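Local coordinates for probable adhesion protein (Pseudomonas aeruginosa PAO1, PDB 6R3Z), which binds a divalent metal ion, nickel in this crystal, and probably serves as the solute-binding protein of a ferrous iron transport system, at residues I11-H14 / P15-S18; H66-F69 / A70-M73; E263-A266 / R267-D270. One frame throughout, in Å; residues are numbered along the deposited sequence.

Interaction 1 of 3, residues I11-H14 / P15-S18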
loop_
_atom_site.group_PDB
_atom_site.type_symbol
_atom_site.label_atom_id
_atom_site.label_comp_id
_atom_site.label_asym_id
_atom_site.label_seq_id
_atom_site.Cartn_x
_atom_site.Cartn_y
_atom_site.Cartn_z
ATOM N N ILE A 11 12.256 -2.960 -7.565
ATOM C CA ILE A 11 11.072 -2.560 -6.809
ATOM C C ILE A 11 11.069 -3.297 -5.473
ATOM O O ILE A 11 11.720 -4.346 -5.349
ATOM C CB ILE A 11 9.739 -2.704 -7.580
ATOM C CG1 ILE A 11 9.408 -4.193 -7.908
ATOM C CG2 ILE A 11 9.719 -1.801 -8.820
ATOM C CD1 ILE A 11 8.655 -4.963 -6.752
ATOM N N THR A 12 10.283 -2.807 -4.499
ATOM C CA THR A 12 10.320 -3.391 -3.157
ATOM C C THR A 12 9.019 -4.050 -2.706
ATOM O O THR A 12 9.069 -5.035 -1.964
ATOM C CB THR A 12 10.770 -2.330 -2.133
ATOM O OG1 THR A 12 9.752 -1.337 -2.034
ATOM C CG2 THR A 12 12.105 -1.667 -2.502
ATOM N N LEU A 13 7.877 -3.430 -3.018
ATOM C CA LEU A 13 6.549 -3.895 -2.617
ATOM C C LEU A 13 5.680 -4.091 -3.859
ATOM O O LEU A 13 5.888 -3.409 -4.872
ATOM C CB LEU A 13 5.877 -2.888 -1.655
ATOM C CG LEU A 13 6.716 -2.426 -0.439
ATOM C CD1 LEU A 13 6.112 -1.204 0.206
ATOM C CD2 LEU A 13 6.877 -3.552 0.607
ATOM N N HIS A 14 4.690 -5.003 -3.765
ATOM C CA HIS A 14 3.782 -5.332 -4.872
ATOM C C HIS A 14 3.208 -4.110 -5.602
ATOM O O HIS A 14 3.271 -4.092 -6.834
ATOM C CB HIS A 14 2.647 -6.264 -4.430
ATOM C CG HIS A 14 3.111 -7.634 -4.062
ATOM N ND1 HIS A 14 3.769 -7.876 -2.869
ATOM C CD2 HIS A 14 2.971 -8.800 -4.727
ATOM C CE1 HIS A 14 4.000 -9.179 -2.843
ATOM N NE2 HIS A 14 3.566 -9.769 -3.950
ATOM N N PRO A 15 2.668 -3.074 -4.895
ATOM C CA PRO A 15 2.100 -1.912 -5.618
ATOM C C PRO A 15 3.121 -1.252 -6.530
ATOM O O PRO A 15 2.745 -0.867 -7.631
ATOM C CB PRO A 15 1.647 -0.983 -4.491
ATOM C CG PRO A 15 1.324 -1.919 -3.361
ATOM C CD PRO A 15 2.474 -2.909 -3.437
ATOM N N TYR A 16 4.413 -1.187 -6.098
ATOM C CA TYR A 16 5.466 -0.570 -6.919
ATOM C C TYR A 16 5.777 -1.395 -8.155
ATOM O O TYR A 16 6.028 -0.809 -9.205
ATOM C CB TYR A 16 6.711 -0.214 -6.099
ATOM C CG TYR A 16 6.366 0.795 -5.024
ATOM C CD1 TYR A 16 6.333 2.162 -5.306
ATOM C CD2 TYR A 16 5.945 0.380 -3.764
ATOM C CE1 TYR A 16 5.925 3.097 -4.341
ATOM C CE2 TYR A 16 5.514 1.299 -2.799
ATOM C CZ TYR A 16 5.507 2.656 -3.090
ATOM O OH TYR A 16 5.070 3.548 -2.132
ATOM N N TYR A 17 5.668 -2.736 -8.062
ATOM C CA TYR A 17 5.817 -3.590 -9.251
ATOM C C TYR A 17 4.711 -3.178 -10.259
ATOM O O TYR A 17 4.993 -2.970 -11.450
ATOM C CB TYR A 17 5.661 -5.087 -8.904
ATOM C CG TYR A 17 5.911 -5.963 -10.114
ATOM C CD1 TYR A 17 4.889 -6.240 -11.025
ATOM C CD2 TYR A 17 7.193 -6.437 -10.404
ATOM C CE1 TYR A 17 5.125 -6.998 -12.169
ATOM C CE2 TYR A 17 7.445 -7.193 -11.554
ATOM C CZ TYR A 17 6.406 -7.461 -12.437
ATOM O OH TYR A 17 6.614 -8.219 -13.558
ATOM N N SER A 18 3.464 -3.026 -9.774
ATOM C CA SER A 18 2.335 -2.618 -10.634
ATOM C C SER A 18 2.556 -1.238 -11.262
ATOM O O SER A 18 2.381 -1.085 -12.482
ATOM C CB SER A 18 1.019 -2.666 -9.862
ATOM O OG SER A 18 0.601 -4.003 -9.627
#

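Interaction 2 of 3, residues H66-F69 / A70-M73. With NI (nickel (II) ion), chain B.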
loop_
_atom_site.group_PDB
_atom_site.type_symbol
_atom_site.label_atom_id
_atom_site.label_comp_id
_atom_site.label_asym_id
_atom_site.label_seq_id
_atom_site.Cartn_x
_atom_site.Cartn_y
_atom_site.Cartn_z
ATOM N N HIS A 66 7.985 2.093 4.606
ATOM C CA HIS A 66 7.554 0.728 4.282
ATOM C C HIS A 66 8.607 -0.134 3.577
ATOM O O HIS A 66 8.329 -1.293 3.264
ATOM C CB HIS A 66 6.219 0.671 3.510
ATOM C CG HIS A 66 5.318 -0.404 4.050
ATOM N ND1 HIS A 66 5.723 -1.725 4.088
ATOM C CD2 HIS A 66 4.110 -0.304 4.658
ATOM C CE1 HIS A 66 4.737 -2.389 4.668
ATOM N NE2 HIS A 66 3.749 -1.581 5.031
ATOM N N ASP A 67 9.811 0.382 3.355
ATOM C CA ASP A 67 10.840 -0.465 2.756
ATOM C C ASP A 67 12.244 -0.099 3.259
ATOM O O ASP A 67 13.196 -0.014 2.474
ATOM C CB ASP A 67 10.742 -0.527 1.211
ATOM C CG ASP A 67 10.794 0.798 0.485
ATOM O OD1 ASP A 67 11.010 1.847 1.155
ATOM O OD2 ASP A 67 10.587 0.800 -0.742
ATOM N N ASP A 68 12.392 0.027 4.596
ATOM C CA ASP A 68 13.699 0.296 5.208
ATOM C C ASP A 68 14.692 -0.820 4.862
ATOM O O ASP A 68 15.864 -0.530 4.622
ATOM C CB ASP A 68 13.569 0.434 6.738
ATOM C CG ASP A 68 12.784 1.666 7.179
ATOM O OD1 ASP A 68 12.654 2.612 6.369
ATOM O OD2 ASP A 68 12.316 1.688 8.337
ATOM N N PHE A 69 14.206 -2.087 4.774
ATOM C CA PHE A 69 15.025 -3.249 4.406
ATOM C C PHE A 69 15.785 -3.008 3.108
ATOM O O PHE A 69 16.947 -3.413 3.001
ATOM C CB PHE A 69 14.179 -4.541 4.287
ATOM C CG PHE A 69 13.080 -4.562 3.248
ATOM C CD1 PHE A 69 13.351 -4.926 1.930
ATOM C CD2 PHE A 69 11.768 -4.268 3.595
ATOM C CE1 PHE A 69 12.334 -4.960 0.971
ATOM C CE2 PHE A 69 10.746 -4.312 2.636
ATOM C CZ PHE A 69 11.038 -4.647 1.328
ATOM N N ALA A 70 15.145 -2.322 2.134
ATOM C CA ALA A 70 15.745 -2.084 0.818
ATOM C C ALA A 70 16.990 -1.184 0.875
ATOM O O ALA A 70 17.977 -1.491 0.209
ATOM C CB ALA A 70 14.712 -1.530 -0.140
ATOM N N GLU A 71 16.977 -0.136 1.715
ATOM C CA GLU A 71 18.143 0.745 1.915
ATOM C C GLU A 71 19.315 -0.034 2.516
ATOM O O GLU A 71 20.461 0.205 2.137
ATOM C CB GLU A 71 17.804 1.922 2.836
ATOM C CG GLU A 71 16.881 2.967 2.224
ATOM C CD GLU A 71 16.484 4.032 3.230
ATOM O OE1 GLU A 71 17.384 4.722 3.761
ATOM O OE2 GLU A 71 15.271 4.165 3.505
ATOM N N ARG A 72 19.023 -0.964 3.460
ATOM C CA ARG A 72 20.050 -1.794 4.095
ATOM C C ARG A 72 20.644 -2.763 3.058
ATOM O O ARG A 72 21.868 -2.921 2.988
ATOM C CB ARG A 72 19.482 -2.550 5.312
ATOM C CG ARG A 72 19.126 -1.642 6.491
ATOM C CD ARG A 72 18.735 -2.437 7.734
ATOM N NE ARG A 72 17.324 -2.848 7.722
ATOM C CZ ARG A 72 16.316 -2.123 8.205
ATOM N NH1 ARG A 72 15.074 -2.585 8.148
ATOM N NH2 ARG A 72 16.541 -0.926 8.738
ATOM N N MET A 73 19.776 -3.359 2.212
ATOM C CA MET A 73 20.204 -4.269 1.147
ATOM C C MET A 73 21.132 -3.545 0.168
ATOM O O MET A 73 22.161 -4.108 -0.206
ATOM C CB MET A 73 18.994 -4.847 0.389
ATOM C CG MET A 73 18.162 -5.831 1.186
ATOM S SD MET A 73 16.617 -6.199 0.301
ATOM C CE MET A 73 17.234 -7.167 -1.101
HETATM NI NI NI B . 2.145 -2.249 6.493
HETATM O O HOH W 1 13.296 3.087 2.113
#

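Interaction 3 of 3, residues E263-A266 / R267-D270. With EDO (1,2-ethanediol), chain H.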
loop_
_atom_site.group_PDB
_atom_site.type_symbol
_atom_site.label_atom_id
_atom_site.label_comp_id
_atom_site.label_asym_id
_atom_site.label_seq_id
_atom_site.Cartn_x
_atom_site.Cartn_y
_atom_site.Cartn_z
ATOM N N GLU A 263 -6.591 -4.425 -9.474
ATOM C CA GLU A 263 -7.533 -5.490 -9.104
ATOM C C GLU A 263 -7.883 -5.426 -7.605
ATOM O O GLU A 263 -9.065 -5.362 -7.244
ATOM C CB GLU A 263 -6.977 -6.891 -9.473
ATOM C CG GLU A 263 -6.964 -7.158 -10.970
ATOM C CD GLU A 263 -6.134 -8.348 -11.417
ATOM O OE1 GLU A 263 -6.097 -9.363 -10.686
ATOM O OE2 GLU A 263 -5.532 -8.270 -12.514
ATOM N N GLU A 264 -6.855 -5.370 -6.748
ATOM C CA GLU A 264 -7.034 -5.359 -5.286
ATOM C C GLU A 264 -7.524 -4.016 -4.763
ATOM O O GLU A 264 -8.298 -4.007 -3.800
ATOM C CB GLU A 264 -5.779 -5.848 -4.588
ATOM C CG GLU A 264 -5.445 -7.242 -5.100
ATOM C CD GLU A 264 -4.456 -8.076 -4.329
ATOM O OE1 GLU A 264 -3.946 -7.597 -3.289
ATOM O OE2 GLU A 264 -4.174 -9.210 -4.786
ATOM N N MET A 265 -7.129 -2.882 -5.401
ATOM C CA MET A 265 -7.669 -1.589 -4.966
ATOM C C MET A 265 -9.161 -1.501 -5.285
ATOM O O MET A 265 -9.908 -0.954 -4.482
ATOM C CB MET A 265 -6.940 -0.399 -5.585
ATOM C CG MET A 265 -5.701 -0.032 -4.854
ATOM S SD MET A 265 -5.862 0.412 -3.069
ATOM C CE MET A 265 -6.709 1.969 -3.160
ATOM N N ALA A 266 -9.594 -2.045 -6.449
ATOM C CA ALA A 266 -11.023 -2.039 -6.813
ATOM C C ALA A 266 -11.805 -2.813 -5.713
ATOM O O ALA A 266 -12.791 -2.298 -5.190
ATOM C CB ALA A 266 -11.229 -2.681 -8.181
ATOM N N ARG A 267 -11.283 -3.985 -5.291
ATOM C CA ARG A 267 -11.908 -4.782 -4.234
ATOM C C ARG A 267 -11.898 -4.054 -2.881
ATOM O O ARG A 267 -12.907 -4.106 -2.163
ATOM C CB ARG A 267 -11.305 -6.190 -4.159
ATOM C CG ARG A 267 -11.718 -7.007 -5.400
ATOM C CD ARG A 267 -11.757 -8.497 -5.116
ATOM N NE ARG A 267 -10.417 -9.064 -4.995
ATOM C CZ ARG A 267 -9.728 -9.576 -6.011
ATOM N NH1 ARG A 267 -10.238 -9.575 -7.238
ATOM N NH2 ARG A 267 -8.523 -10.089 -5.808
ATOM N N ASN A 268 -10.806 -3.320 -2.576
ATOM C CA ASN A 268 -10.680 -2.533 -1.339
ATOM C C ASN A 268 -11.769 -1.445 -1.303
ATOM O O ASN A 268 -12.533 -1.358 -0.344
ATOM C CB ASN A 268 -9.301 -1.895 -1.249
ATOM C CG ASN A 268 -8.279 -2.841 -0.653
ATOM O OD1 ASN A 268 -8.621 -3.925 -0.161
ATOM N ND2 ASN A 268 -7.014 -2.443 -0.683
ATOM N N LEU A 269 -11.853 -0.650 -2.366
ATOM C CA LEU A 269 -12.872 0.398 -2.465
ATOM C C LEU A 269 -14.306 -0.158 -2.406
ATOM O O LEU A 269 -15.167 0.450 -1.768
ATOM C CB LEU A 269 -12.634 1.259 -3.716
ATOM C CG LEU A 269 -11.356 2.137 -3.704
ATOM C CD1 LEU A 269 -11.201 2.905 -5.011
ATOM C CD2 LEU A 269 -11.358 3.137 -2.554
ATOM N N ASP A 270 -14.558 -1.317 -3.042
ATOM C CA ASP A 270 -15.890 -1.943 -3.037
ATOM C C ASP A 270 -16.275 -2.369 -1.616
ATOM O O ASP A 270 -17.427 -2.221 -1.233
ATOM C CB ASP A 270 -15.944 -3.155 -3.971
ATOM C CG ASP A 270 -15.937 -2.813 -5.444
ATOM O OD1 ASP A 270 -16.259 -1.643 -5.789
ATOM O OD2 ASP A 270 -15.605 -3.706 -6.255
HETATM C C1 EDO H . -17.254 -2.731 -9.565
HETATM O O1 EDO H . -17.752 -3.187 -8.317
HETATM C C2 EDO H . -17.031 -1.212 -9.475
HETATM O O2 EDO H . -16.186 -0.921 -8.376
HETATM O O HOH W 2 -5.577 -10.419 -6.737
#

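Interaction 1 of 3, residues I11-H14 / P15-S18
The carbonyl oxygen of Leu13 is gripped by two amides of the turn that follows it: Tyr16 N at 2.9 Å from Leu13 O, a weak bond bent to 125°, and Tyr17 N at 3.3 Å from Leu13 O, straighter and lying in the carbonyl plane. Leu13 sits at the N-cap position, and with Ser18 N donating to His14 O over 3.1 Å the first turn of the helix is closed. Pro15 suits this turn because its nitrogen has no hydrogen to give; its CD instead packs 3.8 Å from Leu13 CB.

The same CB comes in at the edge of the Tyr16 ring, in its plane, 3.9 Å from CD2, and Leu13 and Tyr16 run side by side in the same direction. Farther out, Leu13 CD1 reaches Tyr16 CE2 at 4.0 Å. Ile11 covers the next part of the turn. Its CG1 lies between the backbone N and the carbonyl carbon (chi1 65°), and this carries CD1 to within 3.7 Å of Tyr17 CB, while CG2 rests against the backbone of Tyr16. Tyr17 CG is anti to its own backbone N (chi1 -176°), which leads the ring off past Ile11 CG1.

The polar ends look elsewhere: Tyr16 OH bonds to Gln122 and Asn62, His14 NE2 to Gly254 O, and Ser18 OG to Ser257 O. This buried turn thus leads from strand 8-11 into helix 14-24, with Leu13 resting on the metal ligand His66, Ile11 and Tyr17 packed on strand 29-32, Tyr16 on strand 58-61, and Pro15 and Ser18 against helix 260-277.

Interaction 2 of 3, residues H66-F69 / A70-M73
Phe69 and Met73 meet one helical turn apart, where their side chains run alongside each other. The sulfur lies at the ring edge, in its plane, with Met73 SD 3.9 Å from Phe69 CD1, a Met-aromatic contact. A Phe69 chi1 of 61° tucks the ring over its own backbone, beside Ala70 N. The backbone bond from Met73 N to Phe69 O, 2.9 Å, fixes the spacing of the two residues.

On the exposed side, Arg72 bends at chi3 (-84°) and lays one guanidinium face over the backbone of Asp68 and Phe69, with NH1 3.5 Å from Phe69 N. Glu71 OE2 and Asp68 OD1 are like charges 4.2 Å apart, their carboxylate planes nearly perpendicular. A water bridges Glu71 OE2 (2.6 Å) and Asp67 OD1 (2.8 Å), placed to donate to each, although more acceptors surround it than it has protons.

Asp67 shapes the entry to the helix: its O receives Ala70 N at 3.0 Å from above the carbonyl plane, and its carboxylate is held by Thr12 OG1 and by the amides of Asn62 and Gly63. Just before it, His66 NE2 binds nickel at 2.3 Å. Helix 68-76 is the crossover of the beta-alpha-beta unit between strands 58-61 and 84-86, and the loop entering it supplies one of six histidines in the metal site.

Interaction 3 of 3, residues E263-A266 / R267-D270
Four successive i to i+4 bonds, donated by the amides of Arg267 to Asp270, run through the N-terminal half of helix 260-277, the straightest being Leu269 N to Met265 O at 2.9 Å and 177°. Around this regular backbone, Arg267 bends at chi3 (-73°) and turns its guanidinium back along the helix, so that Glu263 O lies over one face, away from its centre. Glu264 OE2 and Arg267 NH2 stay 4.6 Å apart, beyond a salt bridge. A water joins them, donating to Glu264 OE2 at 2.7 Å and accepting a weak bond from Arg267 NH2 at 3.1 Å. Glu264 is held directly by Lys260, through a salt bridge from OE2, and by Ser249 OG, bonded to OE1.

On the buried side, Met265 passes obliquely across Asn268, with SD 3.9 Å from Asn268 ND2; that nitrogen donates to Ser249 O. Met265, doubly bent, packs on Leu114, Ile116 and Leu183, while Leu269 fills in against Leu155 and Ala159 of helix 138-160.

Asp270 carries its carboxylate back near Ala266 O and takes two bonds from an ethanediol, probably left from the crystallisation liquor: O2 donates to OD1 at 2.7 Å, and O1 to OD2 at 3.0 Å. The chemistry is that of an amphipathic helix, with apolar groups and the Asn268 amide turned to the protein, and charges on the outer side linked partly through solvent.

From the N terminus, interaction 1 closes the turn between strand 8-11 and helix 14-24, interaction 2 opens helix 68-76 after strand 58-61, and interaction 3 lies within helix 260-277 near the C terminus. All three are local and follow in series, so none nests in or crosses another. Interactions 1 and 2 touch directly through Thr12, whose hydroxyl meets the Asp67 carboxylate and whose CG2 packs on Ala70 CB, tying the loop after strand 8-11 to the start of helix 68-76 at the end of one parallel sheet, near the nickel site. Interaction 3 touches neither, but its helix also packs against helix 14-24.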